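Local structure of Glyco_hydro_cc domain-containing protein (6UB0) at residues P44-P49 / G53-D58. The protein probably acts as a curdlan-specific exo-beta-1,3-glucanase, a fungal glycoside hydrolase of family GH128. Numbering follows the deposited sequence.
Sequences PMLWGP and GSWNAD. With BGC (beta-D-glucopyranose), chain B.
The side chain of Leu-46 lies along one face of the Trp-55 indole: its CB stands almost exactly over the centre of the six-membered ring, 3.5 Å from the centroid and 1° off the ring normal, a CH-pi contact. From there the leucine runs out toward the five-membered ring. With CG anti to the backbone N (chi1 -177°), the branch point of Leu-46 sits above the fusion atom CD2 of Trp-55; its CD2 methyl lies over the five-membered ring, 3.6 Å from Trp-55 CD1, while Leu-46 CD1 overhangs the rim beside the CG-CD2 bond of Trp-55. The far end of the indole reaches the loop backbone: Trp-55 CZ3 is 3.4 Å from Leu-46 N and 3.6 Å from Met-45 C. More loosely, Pro-44 CB approaches CH2 of the same indole at 4.4 Å, from an oblique direction. All four touching residues are buried, and the two segments meet entirely through van der Waals and CH-pi contacts. The polar edge of Trp-55 is served elsewhere, NE1 making a weak hydrogen bond to Tyr-96 O, while Pro-44 and Leu-46 bond through their backbones to Leu-71 at the end of strand 69-71. Next along the loop, Trp-47 heads away from the helix toward the sugar. Its NE1-H gives O2 of the bound beta-D-glucopyranose a hydrogen bond of 3.0 Å, with an N-H...O angle of 157° and the oxygen at the edge of the indole, in its plane. The same sugar is hydrogen-bonded by Gln-81 and Asn-10, and Arg-50 makes a cation-pi contact with Trp-47. Leu-46 and Trp-47 thus serve different sides of one beta-to-alpha loop, between strand 41-42 and helix 52-64: one packs on the following helix, the other lines the glycan pocket, as in TIM-barrel glycoside hydrolases, whose substrate sites are built from the loops after the strands.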
loop_
_atom_site.group_PDB
_atom_site.type_symbol
_atom_site.label_atom_id
_atom_site.label_comp_id
_atom_site.label_asym_id
_atom_site.label_seq_id
_atom_site.Cartn_x
_atom_site.Cartn_y
_atom_site.Cartn_z
ATOM N N PRO A 44 5.496 -3.331 -8.329
ATOM C CA PRO A 44 4.354 -3.651 -9.182
ATOM C C PRO A 44 3.135 -4.084 -8.368
ATOM O O PRO A 44 3.321 -4.662 -7.290
ATOM C CB PRO A 44 4.886 -4.796 -10.063
ATOM C CG PRO A 44 6.373 -4.632 -9.996
ATOM C CD PRO A 44 6.663 -4.156 -8.591
ATOM N N MET A 45 1.945 -3.729 -8.874
ATOM C CA MET A 45 0.650 -4.187 -8.309
ATOM C C MET A 45 -0.160 -4.991 -9.326
ATOM O O MET A 45 -0.380 -4.537 -10.442
ATOM C CB MET A 45 -0.152 -3.016 -7.754
ATOM C CG MET A 45 -1.587 -3.437 -7.421
ATOM S SD MET A 45 -2.592 -2.110 -6.752
ATOM C CE MET A 45 -2.173 -2.165 -5.017
ATOM N N LEU A 46 -0.610 -6.161 -8.884
ATOM C CA LEU A 46 -1.769 -6.890 -9.463
ATOM C C LEU A 46 -3.058 -6.315 -8.868
ATOM O O LEU A 46 -3.389 -6.661 -7.784
ATOM C CB LEU A 46 -1.630 -8.382 -9.162
ATOM C CG LEU A 46 -2.726 -9.245 -9.783
ATOM C CD1 LEU A 46 -2.937 -8.819 -11.218
ATOM C CD2 LEU A 46 -2.386 -10.750 -9.689
ATOM N N TRP A 47 -3.690 -5.394 -9.570
ATOM C CA TRP A 47 -4.788 -4.536 -9.048
ATOM C C TRP A 47 -6.040 -5.373 -8.793
ATOM O O TRP A 47 -6.771 -5.076 -7.845
ATOM C CB TRP A 47 -5.045 -3.434 -10.066
ATOM C CG TRP A 47 -6.057 -2.433 -9.625
ATOM C CD1 TRP A 47 -5.826 -1.266 -8.960
ATOM C CD2 TRP A 47 -7.482 -2.555 -9.759
ATOM N NE1 TRP A 47 -7.000 -0.603 -8.756
ATOM C CE2 TRP A 47 -8.035 -1.394 -9.193
ATOM C CE3 TRP A 47 -8.342 -3.512 -10.327
ATOM C CZ2 TRP A 47 -9.419 -1.168 -9.194
ATOM C CZ3 TRP A 47 -9.705 -3.292 -10.310
ATOM C CH2 TRP A 47 -10.229 -2.136 -9.744
ATOM N N GLY A 48 -6.290 -6.289 -9.712
ATOM C CA GLY A 48 -7.509 -7.111 -9.792
ATOM C C GLY A 48 -7.530 -7.922 -11.085
ATOM O O GLY A 48 -6.625 -7.853 -11.930
ATOM N N PRO A 49 -8.657 -8.632 -11.323
ATOM C CA PRO A 49 -8.806 -9.471 -12.508
ATOM C C PRO A 49 -8.427 -8.849 -13.857
ATOM O O PRO A 49 -7.971 -9.582 -14.742
ATOM C CB PRO A 49 -10.315 -9.731 -12.545
ATOM C CG PRO A 49 -10.783 -9.554 -11.123
ATOM C CD PRO A 49 -9.860 -8.525 -10.500
ATOM N N GLY A 53 -4.407 -11.037 -17.224
ATOM C CA GLY A 53 -3.922 -11.171 -18.601
ATOM C C GLY A 53 -2.431 -10.950 -18.742
ATOM O O GLY A 53 -1.826 -11.708 -19.472
ATOM N N SER A 54 -1.859 -9.932 -18.085
ATOM C CA SER A 54 -0.450 -9.494 -18.291
ATOM C C SER A 54 0.432 -9.801 -17.074
ATOM O O SER A 54 1.668 -9.630 -17.155
ATOM C CB SER A 54 -0.394 -8.036 -18.666
ATOM O OG SER A 54 -0.718 -7.225 -17.562
ATOM N N TRP A 55 -0.171 -10.213 -15.967
ATOM C CA TRP A 55 0.523 -10.307 -14.657
ATOM C C TRP A 55 1.797 -11.159 -14.765
ATOM O O TRP A 55 2.829 -10.772 -14.217
ATOM C CB TRP A 55 -0.410 -10.874 -13.603
ATOM C CG TRP A 55 0.258 -10.960 -12.283
ATOM C CD1 TRP A 55 0.422 -12.064 -11.505
ATOM C CD2 TRP A 55 0.878 -9.869 -11.594
ATOM N NE1 TRP A 55 1.123 -11.740 -10.381
ATOM C CE2 TRP A 55 1.369 -10.392 -10.382
ATOM C CE3 TRP A 55 1.022 -8.502 -11.868
ATOM C CZ2 TRP A 55 1.988 -9.587 -9.433
ATOM C CZ3 TRP A 55 1.662 -7.710 -10.937
ATOM C CH2 TRP A 55 2.140 -8.245 -9.745
ATOM N N ASN A 56 1.741 -12.312 -15.427
ATOM C CA ASN A 56 2.963 -13.141 -15.576
ATOM C C ASN A 56 4.079 -12.190 -16.036
ATOM O O ASN A 56 5.160 -12.130 -15.334
ATOM C CB ASN A 56 2.565 -14.324 -16.444
ATOM C CG ASN A 56 1.154 -14.642 -16.008
ATOM O OD1 ASN A 56 0.176 -14.031 -16.494
ATOM N ND2 ASN A 56 1.062 -15.355 -14.897
ATOM N N ALA A 57 3.825 -11.607 -17.227
ATOM C CA ALA A 57 4.789 -10.803 -18.007
ATOM C C ALA A 57 5.219 -9.634 -17.149
ATOM O O ALA A 57 6.407 -9.334 -17.113
ATOM C CB ALA A 57 4.158 -10.330 -19.288
ATOM N N ASP A 58 4.267 -9.017 -16.449
ATOM C CA ASP A 58 4.526 -7.777 -15.669
ATOM C C ASP A 58 5.422 -8.116 -14.477
ATOM O O ASP A 58 6.435 -7.429 -14.311
ATOM C CB ASP A 58 3.214 -7.117 -15.250
ATOM C CG ASP A 58 2.290 -6.710 -16.389
ATOM O OD1 ASP A 58 2.778 -6.162 -17.391
ATOM O OD2 ASP A 58 1.058 -6.870 -16.206
HETATM C C2 BGC B . -7.624 3.538 -8.115
HETATM C C3 BGC B . -6.354 3.586 -8.913
HETATM C C4 BGC B . -5.906 5.032 -8.914
HETATM C C5 BGC B . -5.776 5.552 -7.467
HETATM C C6 BGC B . -5.433 7.026 -7.209
HETATM C C1 BGC B . -7.483 4.127 -6.739
HETATM O O2 BGC B . -7.931 2.144 -7.998
HETATM O O3 BGC B . -6.470 2.973 -10.233
HETATM O O4 BGC B . -4.693 4.995 -9.666
HETATM O O5 BGC B . -7.011 5.480 -6.746
HETATM O O6 BGC B . -6.334 7.824 -8.025
#